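Glyceraldehyde-3-phosphate dehydrogenase (PDB 1B7G) catalyses the phosphorylating oxidation of D-glyceraldehyde 3-phosphate in glycolysis, using either NADP or NAD as cofactor with a marked preference for NADP. Local coordinates at residues M1-V6 with D25-V31; A19-P24 with I327-L332; R135-T141 with H193-S199. The protein carries 1 engineered substitution. All blocks are in the same frame, centred on the assembly; numbering follows the deposited sequence.

Contact 1: M1-V6 with D25-V31; sequences MVNVAV and DMKLVGV. Unlike the reference sequence in segment 1-6: Val2 (reference Ile).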
loop_
_atom_site.group_PDB
_atom_site.type_symbol
_atom_site.label_atom_id
_atom_site.label_comp_id
_atom_site.label_asym_id
_atom_site.label_seq_id
_atom_site.Cartn_x
_atom_site.Cartn_y
_atom_site.Cartn_z
ATOM N N MET A 1 -30.030 0.515 13.835
ATOM C CA MET A 1 -30.348 1.332 12.611
ATOM C C MET A 1 -30.646 0.381 11.467
ATOM O O MET A 1 -31.665 -0.326 11.548
ATOM C CB MET A 1 -29.230 2.303 12.329
ATOM C CG MET A 1 -27.840 1.976 12.838
ATOM S SD MET A 1 -26.874 3.491 13.047
ATOM C CE MET A 1 -25.425 2.845 13.905
ATOM N N VAL A 2 -29.802 0.368 10.420
ATOM C CA VAL A 2 -29.923 -0.760 9.494
ATOM C C VAL A 2 -28.772 -1.665 9.947
ATOM O O VAL A 2 -27.643 -1.188 10.086
ATOM C CB VAL A 2 -29.989 -0.468 8.018
ATOM C CG1 VAL A 2 -28.661 -0.511 7.285
ATOM C CG2 VAL A 2 -30.955 -1.446 7.339
ATOM N N ASN A 3 -29.089 -2.868 10.372
ATOM C CA ASN A 3 -28.097 -3.829 10.815
ATOM C C ASN A 3 -27.570 -4.594 9.593
ATOM O O ASN A 3 -28.376 -5.231 8.935
ATOM C CB ASN A 3 -28.758 -4.849 11.772
ATOM C CG ASN A 3 -29.067 -4.200 13.133
ATOM O OD1 ASN A 3 -28.375 -3.247 13.480
ATOM N ND2 ASN A 3 -30.060 -4.722 13.852
ATOM N N VAL A 4 -26.261 -4.526 9.330
ATOM C CA VAL A 4 -25.708 -5.166 8.135
ATOM C C VAL A 4 -24.686 -6.245 8.466
ATOM O O VAL A 4 -23.724 -6.053 9.203
ATOM C CB VAL A 4 -24.991 -4.163 7.197
ATOM C CG1 VAL A 4 -24.667 -4.828 5.852
ATOM C CG2 VAL A 4 -25.766 -2.894 6.992
ATOM N N ALA A 5 -24.883 -7.394 7.805
ATOM C CA ALA A 5 -23.932 -8.496 7.854
ATOM C C ALA A 5 -23.039 -8.499 6.587
ATOM O O ALA A 5 -23.536 -8.147 5.534
ATOM C CB ALA A 5 -24.761 -9.780 7.861
ATOM N N VAL A 6 -21.800 -8.931 6.659
ATOM C CA VAL A 6 -20.910 -9.145 5.530
ATOM C C VAL A 6 -20.482 -10.612 5.469
ATOM O O VAL A 6 -19.753 -11.122 6.302
ATOM C CB VAL A 6 -19.626 -8.294 5.524
ATOM C CG1 VAL A 6 -18.810 -8.551 4.270
ATOM C CG2 VAL A 6 -19.963 -6.814 5.636
ATOM N N ASP A 25 -25.979 5.627 9.264
ATOM C CA ASP A 25 -27.261 4.939 9.386
ATOM C C ASP A 25 -27.173 3.454 9.333
ATOM O O ASP A 25 -28.158 2.713 9.117
ATOM C CB ASP A 25 -28.224 5.445 8.274
ATOM C CG ASP A 25 -27.638 5.211 6.873
ATOM O OD1 ASP A 25 -26.407 5.108 6.719
ATOM O OD2 ASP A 25 -28.420 5.156 5.916
ATOM N N MET A 26 -25.948 2.917 9.468
ATOM C CA MET A 26 -25.795 1.479 9.451
ATOM C C MET A 26 -24.942 1.013 10.630
ATOM O O MET A 26 -24.055 1.744 11.064
ATOM C CB MET A 26 -25.051 1.085 8.139
ATOM C CG MET A 26 -25.779 1.492 6.882
ATOM S SD MET A 26 -25.018 0.760 5.378
ATOM C CE MET A 26 -25.932 1.614 4.126
ATOM N N LYS A 27 -25.091 -0.236 11.007
ATOM C CA LYS A 27 -24.170 -0.793 12.002
ATOM C C LYS A 27 -23.745 -2.175 11.508
ATOM O O LYS A 27 -24.576 -2.963 11.063
ATOM C CB LYS A 27 -24.734 -0.818 13.410
ATOM C CG LYS A 27 -25.442 -2.029 13.933
ATOM C CD LYS A 27 -26.271 -1.685 15.175
ATOM C CE LYS A 27 -26.673 -2.916 15.965
ATOM N NZ LYS A 27 -27.716 -2.614 16.989
ATOM N N LEU A 28 -22.442 -2.436 11.610
ATOM C CA LEU A 28 -21.923 -3.738 11.227
ATOM C C LEU A 28 -22.263 -4.777 12.296
ATOM O O LEU A 28 -21.705 -4.729 13.388
ATOM C CB LEU A 28 -20.409 -3.689 11.037
ATOM C CG LEU A 28 -19.737 -5.035 10.706
ATOM C CD1 LEU A 28 -20.134 -5.551 9.330
ATOM C CD2 LEU A 28 -18.216 -4.859 10.767
ATOM N N VAL A 29 -23.047 -5.774 11.938
ATOM C CA VAL A 29 -23.427 -6.831 12.874
ATOM C C VAL A 29 -22.278 -7.792 13.061
ATOM O O VAL A 29 -22.009 -8.300 14.149
ATOM C CB VAL A 29 -24.667 -7.607 12.369
ATOM C CG1 VAL A 29 -24.853 -8.912 13.111
ATOM C CG2 VAL A 29 -25.925 -6.750 12.496
ATOM N N GLY A 30 -21.573 -8.097 11.961
ATOM C CA GLY A 30 -20.479 -9.072 12.070
ATOM C C GLY A 30 -20.126 -9.532 10.641
ATOM O O GLY A 30 -20.763 -9.078 9.686
ATOM N N VAL A 31 -19.081 -10.336 10.518
ATOM C CA VAL A 31 -18.615 -10.799 9.205
ATOM C C VAL A 31 -18.472 -12.314 9.215
ATOM O O VAL A 31 -18.202 -12.910 10.255
ATOM C CB VAL A 31 -17.263 -10.177 8.813
ATOM C CG1 VAL A 31 -17.291 -8.662 8.903
ATOM C CG2 VAL A 31 -16.095 -10.683 9.645
#

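Contact 2: A19-P24 with I327-L332; sequences AIIKQP and ITNESL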
loop_
_atom_site.group_PDB
_atom_site.type_symbol
_atom_site.label_atom_id
_atom_site.label_comp_id
_atom_site.label_asym_id
_atom_site.label_seq_id
_atom_site.Cartn_x
_atom_site.Cartn_y
_atom_site.Cartn_z
ATOM N N ALA A 19 -16.516 0.168 5.410
ATOM C CA ALA A 19 -17.402 1.245 4.947
ATOM C C ALA A 19 -18.727 1.278 5.711
ATOM O O ALA A 19 -19.275 2.370 5.932
ATOM C CB ALA A 19 -17.696 1.156 3.443
ATOM N N ILE A 20 -19.228 0.126 6.091
ATOM C CA ILE A 20 -20.463 -0.008 6.857
ATOM C C ILE A 20 -20.291 0.662 8.233
ATOM O O ILE A 20 -21.118 1.476 8.644
ATOM C CB ILE A 20 -20.805 -1.475 7.054
ATOM C CG1 ILE A 20 -21.310 -2.062 5.718
ATOM C CG2 ILE A 20 -21.860 -1.698 8.160
ATOM C CD1 ILE A 20 -21.336 -3.563 5.756
ATOM N N ILE A 21 -19.108 0.451 8.809
ATOM C CA ILE A 21 -18.724 1.084 10.050
ATOM C C ILE A 21 -18.729 2.590 9.906
ATOM O O ILE A 21 -19.224 3.285 10.816
ATOM C CB ILE A 21 -17.355 0.603 10.580
ATOM C CG1 ILE A 21 -17.432 -0.883 10.864
ATOM C CG2 ILE A 21 -16.992 1.381 11.848
ATOM C CD1 ILE A 21 -16.168 -1.578 11.317
ATOM N N LYS A 22 -18.324 3.131 8.770
ATOM C CA LYS A 22 -18.314 4.569 8.584
ATOM C C LYS A 22 -19.668 5.169 8.249
ATOM O O LYS A 22 -19.753 6.404 8.192
ATOM C CB LYS A 22 -17.289 4.968 7.508
ATOM C CG LYS A 22 -15.873 4.554 7.903
ATOM C CD LYS A 22 -14.900 5.044 6.827
ATOM C CE LYS A 22 -13.457 4.827 7.272
ATOM N NZ LYS A 22 -12.531 5.425 6.276
ATOM N N GLN A 23 -20.712 4.400 8.010
ATOM C CA GLN A 23 -21.995 5.015 7.636
ATOM C C GLN A 23 -22.735 5.456 8.914
ATOM O O GLN A 23 -22.732 4.696 9.883
ATOM C CB GLN A 23 -22.838 4.010 6.876
ATOM C CG GLN A 23 -22.320 3.622 5.487
ATOM C CD GLN A 23 -21.744 4.750 4.691
ATOM O OE1 GLN A 23 -22.444 5.646 4.201
ATOM N NE2 GLN A 23 -20.399 4.779 4.575
ATOM N N PRO A 24 -23.391 6.594 8.887
ATOM C CA PRO A 24 -24.162 7.070 10.041
ATOM C C PRO A 24 -25.428 6.278 10.283
ATOM O O PRO A 24 -25.951 6.272 11.418
ATOM C CB PRO A 24 -24.507 8.511 9.685
ATOM C CG PRO A 24 -24.504 8.524 8.193
ATOM C CD PRO A 24 -23.409 7.562 7.781
ATOM N N ILE A 327 -23.993 10.664 1.150
ATOM C CA ILE A 327 -23.470 10.150 2.420
ATOM C C ILE A 327 -22.344 9.145 2.168
ATOM O O ILE A 327 -21.310 9.165 2.820
ATOM C CB ILE A 327 -24.580 9.547 3.279
ATOM C CG1 ILE A 327 -25.488 10.732 3.760
ATOM C CG2 ILE A 327 -24.067 8.786 4.460
ATOM C CD1 ILE A 327 -26.880 10.287 4.143
ATOM N N THR A 328 -22.588 8.252 1.216
ATOM C CA THR A 328 -21.557 7.275 0.832
ATOM C C THR A 328 -20.302 8.033 0.428
ATOM O O THR A 328 -19.265 7.793 1.027
ATOM C CB THR A 328 -22.050 6.415 -0.306
ATOM O OG1 THR A 328 -23.218 5.709 0.157
ATOM C CG2 THR A 328 -20.980 5.386 -0.742
ATOM N N ASN A 329 -20.424 9.005 -0.468
ATOM C CA ASN A 329 -19.313 9.788 -0.930
ATOM C C ASN A 329 -18.553 10.539 0.148
ATOM O O ASN A 329 -17.311 10.455 0.208
ATOM C CB ASN A 329 -19.719 10.735 -2.063
ATOM C CG ASN A 329 -20.001 9.918 -3.340
ATOM O OD1 ASN A 329 -19.713 8.733 -3.427
ATOM N ND2 ASN A 329 -20.646 10.567 -4.282
ATOM N N GLU A 330 -19.284 11.290 0.976
ATOM C CA GLU A 330 -18.627 12.087 2.001
ATOM C C GLU A 330 -17.949 11.198 3.023
ATOM O O GLU A 330 -16.829 11.430 3.423
ATOM C CB GLU A 330 -19.671 12.995 2.716
ATOM C CG GLU A 330 -19.022 14.070 3.567
ATOM C CD GLU A 330 -18.508 13.695 4.924
ATOM O OE1 GLU A 330 -18.964 12.701 5.546
ATOM O OE2 GLU A 330 -17.603 14.420 5.425
ATOM N N SER A 331 -18.679 10.177 3.512
ATOM C CA SER A 331 -18.129 9.354 4.558
ATOM C C SER A 331 -16.917 8.532 4.091
ATOM O O SER A 331 -16.152 8.072 4.960
ATOM C CB SER A 331 -19.174 8.397 5.126
ATOM O OG SER A 331 -19.660 7.493 4.142
ATOM N N LEU A 332 -16.868 8.168 2.798
ATOM C CA LEU A 332 -15.767 7.250 2.402
ATOM C C LEU A 332 -14.634 8.008 1.753
ATOM O O LEU A 332 -13.710 7.377 1.212
ATOM C CB LEU A 332 -16.315 6.189 1.448
ATOM C CG LEU A 332 -17.372 5.244 2.048
ATOM C CD1 LEU A 332 -17.734 4.177 1.023
ATOM C CD2 LEU A 332 -16.844 4.565 3.308
HETATM O O HOH W 1 -13.277 7.753 4.768
#

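Contact 3: R135-T141 with H193-S199; sequences RVVSCNT and HAKDVNS. With SO4 (sulfate ion), chain C; SO4 (sulfate ion), chain H.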
loop_
_atom_site.group_PDB
_atom_site.type_symbol
_atom_site.label_atom_id
_atom_site.label_comp_id
_atom_site.label_asym_id
_atom_site.label_seq_id
_atom_site.Cartn_x
_atom_site.Cartn_y
_atom_site.Cartn_z
ATOM N N ARG A 135 -27.664 -7.348 -7.625
ATOM C CA ARG A 135 -26.308 -7.802 -7.967
ATOM C C ARG A 135 -25.476 -6.582 -8.314
ATOM O O ARG A 135 -25.843 -5.847 -9.230
ATOM C CB ARG A 135 -26.267 -8.770 -9.165
ATOM C CG ARG A 135 -24.809 -9.255 -9.399
ATOM C CD ARG A 135 -24.772 -10.119 -10.686
ATOM N NE ARG A 135 -25.119 -9.291 -11.841
ATOM C CZ ARG A 135 -24.785 -9.578 -13.095
ATOM N NH1 ARG A 135 -24.043 -10.648 -13.349
ATOM N NH2 ARG A 135 -25.120 -8.749 -14.067
ATOM N N VAL A 136 -24.504 -6.231 -7.481
ATOM C CA VAL A 136 -23.623 -5.122 -7.846
ATOM C C VAL A 136 -22.701 -5.679 -8.958
ATOM O O VAL A 136 -22.038 -6.673 -8.723
ATOM C CB VAL A 136 -22.776 -4.629 -6.675
ATOM C CG1 VAL A 136 -21.664 -3.694 -7.172
ATOM C CG2 VAL A 136 -23.636 -3.889 -5.606
ATOM N N VAL A 137 -22.636 -5.044 -10.115
ATOM C CA VAL A 137 -21.824 -5.565 -11.222
ATOM C C VAL A 137 -20.339 -5.638 -10.840
ATOM O O VAL A 137 -19.898 -5.080 -9.833
ATOM C CB VAL A 137 -21.956 -4.739 -12.503
ATOM C CG1 VAL A 137 -23.163 -5.230 -13.323
ATOM C CG2 VAL A 137 -22.086 -3.257 -12.218
ATOM N N SER A 138 -19.558 -6.345 -11.676
ATOM C CA SER A 138 -18.137 -6.541 -11.369
ATOM C C SER A 138 -17.392 -5.239 -11.360
ATOM O O SER A 138 -17.850 -4.184 -11.829
ATOM C CB SER A 138 -17.512 -7.507 -12.430
ATOM O OG SER A 138 -17.339 -6.721 -13.643
ATOM N N CYS A 139 -16.122 -5.274 -10.927
ATOM C CA CYS A 139 -15.282 -4.097 -10.887
ATOM C C CYS A 139 -15.130 -3.414 -12.258
ATOM O O CYS A 139 -15.206 -2.203 -12.370
ATOM C CB CYS A 139 -13.851 -4.544 -10.418
ATOM S SG CYS A 139 -13.921 -5.430 -8.813
ATOM N N ASN A 140 -14.842 -4.203 -13.316
ATOM C CA ASN A 140 -14.650 -3.530 -14.617
ATOM C C ASN A 140 -15.991 -3.177 -15.231
ATOM O O ASN A 140 -16.077 -2.176 -15.936
ATOM C CB ASN A 140 -13.799 -4.430 -15.543
ATOM C CG ASN A 140 -12.331 -4.347 -15.125
ATOM O OD1 ASN A 140 -11.811 -3.255 -14.902
ATOM N ND2 ASN A 140 -11.658 -5.469 -15.015
ATOM N N THR A 141 -17.068 -3.917 -14.880
ATOM C CA THR A 141 -18.376 -3.535 -15.430
ATOM C C THR A 141 -18.784 -2.196 -14.818
ATOM O O THR A 141 -19.344 -1.303 -15.452
ATOM C CB THR A 141 -19.441 -4.591 -15.124
ATOM O OG1 THR A 141 -18.985 -5.886 -15.548
ATOM C CG2 THR A 141 -20.741 -4.270 -15.871
ATOM N N HIS A 193 -18.170 -8.695 -19.844
ATOM C CA HIS A 193 -18.440 -7.322 -19.542
ATOM C C HIS A 193 -19.604 -6.732 -20.310
ATOM O O HIS A 193 -20.399 -6.016 -19.689
ATOM C CB HIS A 193 -17.166 -6.469 -19.765
ATOM C CG HIS A 193 -16.022 -7.121 -19.014
ATOM N ND1 HIS A 193 -15.291 -8.163 -19.524
ATOM C CD2 HIS A 193 -15.586 -6.925 -17.759
ATOM C CE1 HIS A 193 -14.410 -8.567 -18.616
ATOM N NE2 HIS A 193 -14.566 -7.822 -17.513
ATOM N N ALA A 194 -19.707 -7.033 -21.619
ATOM C CA ALA A 194 -20.750 -6.422 -22.431
ATOM C C ALA A 194 -22.149 -6.816 -21.968
ATOM O O ALA A 194 -22.963 -5.953 -21.682
ATOM C CB ALA A 194 -20.511 -6.712 -23.917
ATOM N N LYS A 195 -22.377 -8.094 -21.769
ATOM C CA LYS A 195 -23.603 -8.601 -21.202
ATOM C C LYS A 195 -23.854 -7.961 -19.826
ATOM O O LYS A 195 -24.958 -7.501 -19.580
ATOM C CB LYS A 195 -23.526 -10.108 -21.056
ATOM C CG LYS A 195 -24.841 -10.760 -20.711
ATOM C CD LYS A 195 -24.724 -12.255 -20.397
ATOM C CE LYS A 195 -26.137 -12.846 -20.520
ATOM N NZ LYS A 195 -26.278 -14.199 -19.939
ATOM N N ASP A 196 -22.822 -7.882 -18.986
ATOM C CA ASP A 196 -23.006 -7.276 -17.663
ATOM C C ASP A 196 -23.391 -5.821 -17.768
ATOM O O ASP A 196 -24.324 -5.448 -17.038
ATOM C CB ASP A 196 -21.836 -7.542 -16.735
ATOM C CG ASP A 196 -21.683 -9.033 -16.442
ATOM O OD1 ASP A 196 -22.609 -9.771 -16.847
ATOM O OD2 ASP A 196 -20.660 -9.499 -15.935
ATOM N N VAL A 197 -22.825 -5.043 -18.674
ATOM C CA VAL A 197 -23.251 -3.653 -18.867
ATOM C C VAL A 197 -24.736 -3.604 -19.279
ATOM O O VAL A 197 -25.551 -2.745 -18.839
ATOM C CB VAL A 197 -22.363 -2.978 -19.896
ATOM C CG1 VAL A 197 -22.903 -1.665 -20.480
ATOM C CG2 VAL A 197 -20.946 -2.651 -19.391
ATOM N N ASN A 198 -25.106 -4.510 -20.187
ATOM C CA ASN A 198 -26.462 -4.623 -20.692
ATOM C C ASN A 198 -27.470 -5.092 -19.642
ATOM O O ASN A 198 -28.682 -4.908 -19.803
ATOM C CB ASN A 198 -26.489 -5.633 -21.856
ATOM C CG ASN A 198 -26.124 -5.010 -23.195
ATOM O OD1 ASN A 198 -25.599 -5.728 -24.051
ATOM N ND2 ASN A 198 -26.438 -3.760 -23.392
ATOM N N SER A 199 -27.031 -5.672 -18.530
ATOM C CA SER A 199 -27.927 -6.034 -17.439
ATOM C C SER A 199 -28.370 -4.761 -16.694
ATOM O O SER A 199 -29.287 -4.781 -15.886
ATOM C CB SER A 199 -27.169 -6.910 -16.428
ATOM O OG SER A 199 -26.281 -6.112 -15.631
HETATM S S SO4 C . -14.057 -8.176 -14.005
HETATM O O1 SO4 C . -13.567 -9.323 -13.250
HETATM O O2 SO4 C . -13.096 -7.924 -15.213
HETATM O O3 SO4 C . -14.132 -6.892 -13.314
HETATM O O4 SO4 C . -15.385 -8.572 -14.507
HETATM S S SO4 H . -25.334 -14.386 -16.632
HETATM O O1 SO4 H . -26.715 -14.836 -17.078
HETATM O O2 SO4 H . -24.651 -15.549 -15.979
HETATM O O3 SO4 H . -25.426 -13.229 -15.711
HETATM O O4 SO4 H . -24.583 -14.004 -17.883
HETATM O O HOH W 2 -25.197 -10.550 -16.891
HETATM O O HOH W 3 -20.784 -8.236 -13.367
#

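Contact 1: M1-V6 with D25-V31
With CG anti to its carbonyl carbon (chi1 -60°) and an extended chain beyond, Met26 runs alongside Val2, the two side chains pointing the same way, and its CG comes 3.5 Å from Val2 CG1. Val2 stands where the reference sequence has isoleucine. The SD of Met26 reaches CG2 of Val4 at 4.1 Å, and farther along this face CG2 of Val6 meets CD1 of Leu28 at 3.9 Å. Apolar chains suit the face because Ile20 of helix 11-21 and Ile309 and Ile312 of helix 304-315 pack against it. The backbones form a parallel ladder: Val2 N donates to Asp25 O, Lys27 N to Val2 O, Val4 N to Lys27 O at 2.9 Å and nearly straight (175° at the hydrogen), Val29 N to Val4 O, and Val6 N to Gly30 O. These are the two strands of the beta-alpha-beta unit, joined by helix 11-21, of a Rossmann-type domain, and Val6 touches the glycine-rich turn that fits the GxGxxG pattern. On the other face Asn3 and Lys27 lie side by side, OD1 of Asn3 resting along the lysine methylenes with CE at 3.0 Å, while CB of Asn3 sits 3.5 Å from CG2 of Val29, the chains crossing at about a right angle. Glycine suits position 30, since at its backbone angles a CB would jam against the carbonyl O of Val29.

Contact 2: A19-P24 with I327-L332
The amide of Gln23 stands between the ends of two helices and faces both. Its NE2 donates 3.0 Å to Ala19 O, which lies in the amide plane, and 2.8 Å to Ser331 OG, which is tilted 24° out of that plane. The chain is bent at chi2 (-40°), which folds the amide back toward helix 11-21 so that one nitrogen can serve both acceptors. Ser331 OG, held between its backbone N and carbonyl carbon (chi1 62°), donates in turn to Ile327 O, which it shares with Ser331 N; the two donors approach that oxygen from opposite faces of its carbonyl plane. Leu332 crosses the glutamine at about a right angle and lays CD2 3.5 Å from Ala19 CB, where a methyl is small enough for the leucine branch to come close. At the Pro24 end, CG2 of Ile327 packs 3.6 Å from CD of Pro24, a rigid ring against a branched chain. At the solvent side the extended Lys22 reaches out, and water 1 joins its NZ to Ser331 O. The contact thus ties the C-terminal part of helix 11-21 to that of helix 321-331. OE1 of Gln23 accepts from Arg313 while NE2 gives both its protons, which fixes the amide's orientation, since a flip would set NE2 against the arginine, whose charge would probably polarise the amide and strengthen its N-H donors.

Contact 3: R135-T141 with H193-S199
His193 and Asn140 converge on one oxygen of a bound sulfate, probably from the crystallisation liquor. NE2 of His193 meets O2 at its ring edge, 2.7 Å away and almost straight (176° at the hydrogen), while ND1 is taken by Ser191; ND2 of Asn140 gives the same O2 a second bond of 2.9 Å, its OD1 accepting from His221. O3 receives the backbone N of Asn140 at 2.8 Å, an amide of the first turn of helix 139-152, and O4 receives Ser138 OG at 2.8 Å. These residues, with Arg166 and His192, form the inorganic phosphate site described for this enzyme, beside Cys139, the nucleophile by similarity, so the sulfate probably marks the place of phosphate. Ser138 is also the N-cap: OG accepts from Thr141 N at 3.1 Å and from Thr141 OG1 at 2.7 Å. With an alanine at this position, both Thr141 donors would probably lose their acceptor and the anion one of its grips. Farther along, Asp196 OD2 accepts from His192 ND1 and, weakly, from water 3, itself bonded to Ser138 N, and OD1 takes water 2, which also binds a second sulfate gripped by Lys195 NZ. The guanidinium of Arg135 stands at 79° to that carboxylate, making a long salt bridge from NH1 to OD1 (3.9 Å) and a weak bond from NH2 to Ser199 OG; its firmer partners are Ser118 OG and Glu110 O. Strand 133-136 of the parallel sheet thus leads through Val137 and the N-cap Ser138 into helix 139-152, whose start meets helix 193-198, and this short helix rests through Ala194 and Val197 on Ile206 of strand 205-213 in the mixed sheet.

Overall arrangement
Contacts 1 and 2 are neighbours, their centres about 12 Å apart: Ile20 of helix 11-21 packs against the strand pair, its CD1 3.5 Å from Val6 CG2, and Met1 SD lies 3.4 Å from Pro24 O. Arg313 links them too, bonding Asp25 of contact 1 as well as Gln23 of contact 2. Contact 3 lies apart, its centre about 26 Å from that of contact 1 and about 24 Å from that of contact 2, though strand 133-136 belongs to the same parallel sheet as contact 1. Contact 1 lies beside the glycine-rich turn that probably binds the nucleotide, contact 2 brings a late helix back to the first one, and contact 3 holds the active-site cysteine and the phosphate pocket.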